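Local atomic coordinates of short chain dehydrogenase (Leptospira borgpetersenii serovar Hardjo-bovis, PDB entry 6UH2), a protein that binds NAD+ in a Rossmann-type fold and is probably an oxidoreductase acting on CH-OH groups, as in other short-chain dehydrogenases. Residues Tyr131-Trp136 with Ala188-Pro193. Numbering follows the deposited sequence.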
# COMPACT_ATOMS: atom_id res chain seq x y z
N TYR B 131 8.16 -5.01 23.63
CA TYR B 131 8.32 -6.41 24.01
C TYR B 131 8.56 -7.28 22.79
O TYR B 131 9.35 -8.22 22.83
CB TYR B 131 7.10 -6.89 24.79
CG TYR B 131 7.26 -6.56 26.25
CD1 TYR B 131 7.92 -7.42 27.11
CD2 TYR B 131 6.82 -5.34 26.74
CE1 TYR B 131 8.12 -7.08 28.45
CE2 TYR B 131 7.00 -5.00 28.06
CZ TYR B 131 7.65 -5.86 28.91
OH TYR B 131 7.83 -5.48 30.23
N THR B 132 7.89 -6.97 21.68
CA THR B 132 8.04 -7.78 20.47
C THR B 132 9.42 -7.59 19.84
O THR B 132 10.08 -8.56 19.46
CB THR B 132 6.92 -7.43 19.49
OG1 THR B 132 5.66 -7.73 20.10
CG2 THR B 132 7.04 -8.24 18.25
N PHE B 133 9.87 -6.33 19.75
CA PHE B 133 11.22 -6.05 19.25
C PHE B 133 12.29 -6.77 20.07
O PHE B 133 13.18 -7.41 19.51
CB PHE B 133 11.48 -4.54 19.26
CG PHE B 133 12.89 -4.17 18.87
CD1 PHE B 133 13.27 -4.18 17.54
CD2 PHE B 133 13.83 -3.84 19.84
CE1 PHE B 133 14.57 -3.85 17.17
CE2 PHE B 133 15.12 -3.49 19.48
CZ PHE B 133 15.49 -3.50 18.14
N ARG B 134 12.22 -6.65 21.40
CA ARG B 134 13.23 -7.29 22.24
C ARG B 134 13.25 -8.81 22.04
O ARG B 134 14.32 -9.42 21.98
CB ARG B 134 12.98 -6.93 23.71
CG ARG B 134 13.32 -5.48 24.05
CD ARG B 134 13.02 -5.12 25.51
NE ARG B 134 13.63 -6.06 26.45
CZ ARG B 134 14.83 -5.89 27.00
NH1 ARG B 134 15.56 -4.82 26.71
NH2 ARG B 134 15.30 -6.81 27.83
N LEU B 135 12.07 -9.43 21.93
CA LEU B 135 12.02 -10.88 21.77
C LEU B 135 12.55 -11.31 20.41
O LEU B 135 13.33 -12.26 20.31
CB LEU B 135 10.58 -11.37 21.98
CG LEU B 135 10.28 -12.87 21.78
CD1 LEU B 135 10.99 -13.74 22.83
CD2 LEU B 135 8.77 -13.10 21.79
N TRP B 136 12.14 -10.61 19.34
CA TRP B 136 12.62 -10.95 18.00
C TRP B 136 14.12 -10.76 17.88
O TRP B 136 14.83 -11.62 17.32
CB TRP B 136 11.91 -10.08 16.96
CG TRP B 136 10.50 -10.46 16.73
CD1 TRP B 136 9.88 -11.61 17.12
CD2 TRP B 136 9.53 -9.68 16.04
NE1 TRP B 136 8.56 -11.59 16.72
CE2 TRP B 136 8.32 -10.42 16.04
CE3 TRP B 136 9.56 -8.43 15.41
CZ2 TRP B 136 7.15 -9.95 15.43
CZ3 TRP B 136 8.39 -7.96 14.81
CH2 TRP B 136 7.21 -8.71 14.84
N ALA B 188 10.81 1.67 12.17
CA ALA B 188 11.27 1.09 10.91
C ALA B 188 12.76 1.32 10.73
O ALA B 188 13.50 0.41 10.36
CB ALA B 188 10.51 1.68 9.74
N ARG B 189 13.21 2.54 10.98
CA ARG B 189 14.64 2.81 10.83
C ARG B 189 15.43 2.14 11.94
O ARG B 189 16.51 1.58 11.69
CB ARG B 189 14.89 4.32 10.82
CG ARG B 189 16.30 4.68 10.38
CD ARG B 189 16.47 6.17 10.17
NE ARG B 189 17.81 6.49 9.69
CZ ARG B 189 18.21 7.70 9.33
NH1 ARG B 189 17.36 8.73 9.40
NH2 ARG B 189 19.45 7.89 8.89
N TYR B 190 14.90 2.16 13.16
CA TYR B 190 15.62 1.59 14.31
C TYR B 190 15.75 0.07 14.20
O TYR B 190 16.81 -0.49 14.51
CB TYR B 190 14.89 1.97 15.60
CG TYR B 190 15.69 1.74 16.86
CD1 TYR B 190 16.57 2.71 17.35
CD2 TYR B 190 15.58 0.54 17.58
CE1 TYR B 190 17.30 2.51 18.51
CE2 TYR B 190 16.31 0.33 18.75
CZ TYR B 190 17.16 1.32 19.20
OH TYR B 190 17.89 1.10 20.35
N ALA B 191 14.68 -0.61 13.78
CA ALA B 191 14.65 -2.07 13.76
C ALA B 191 15.17 -2.67 12.47
O ALA B 191 15.38 -3.89 12.42
CB ALA B 191 13.22 -2.57 14.00
N ALA B 192 15.37 -1.87 11.43
CA ALA B 192 15.83 -2.40 10.15
C ALA B 192 17.12 -3.22 10.23
O ALA B 192 17.19 -4.25 9.53
CB ALA B 192 16.01 -1.26 9.14
N PRO B 193 18.15 -2.85 11.00
CA PRO B 193 19.37 -3.68 11.05
C PRO B 193 19.13 -5.10 11.50
O PRO B 193 19.95 -5.98 11.22
CB PRO B 193 20.28 -2.94 12.04
CG PRO B 193 19.80 -1.53 12.02
CD PRO B 193 18.32 -1.59 11.76
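Phe133 reaches across from one helix to meet Tyr190 and Ala191 on the next, and its ring supplies all of the contact from its side. With CG anti to the backbone N (chi1 175°), the phenyl group stands out from the axis of its helix and reaches the second helix, whose nearest CA, that of Ala191, lies 7.6 Å from the CA of Phe133. One side of the ring, CD1 and CE1, leans obliquely on the methyl of Ala191; CE1 comes to 3.7 Å from Ala191 CB and nearly as close to Ala191 CA. The far end meets Tyr190 instead, Phe133 CZ lying 4.0 Å from Tyr190 CE2 and close to the plane of the phenol, at its edge. The two rings meet obliquely, their planes inclined at 57° and their centroids 5.8 Å apart. Tyr190 also has CG anti to its N (chi1 -166°), which swings the CD2-CE2 edge across the CZ end of Phe133. No hydrogen bond bridges the segments; the contact is small and apolar, with Ala191 buried and Tyr190 exposed. Tyr194, just beyond the second segment, adds an edge-to-face partner to Phe133. On the other flank of 131-136, Tyr131 and Thr132 pack on helix 74-86. From 188-193, Ala188 packs on Ile261 and Ala192 on Pro223, both of the second subunit. The contact thus joins the C-terminal parts of helices 111-139 and 171-191, neighbours in the Rossmann-type fold that lead into the adjacent parallel strands 144-148 and 197-203, away from the NAD site.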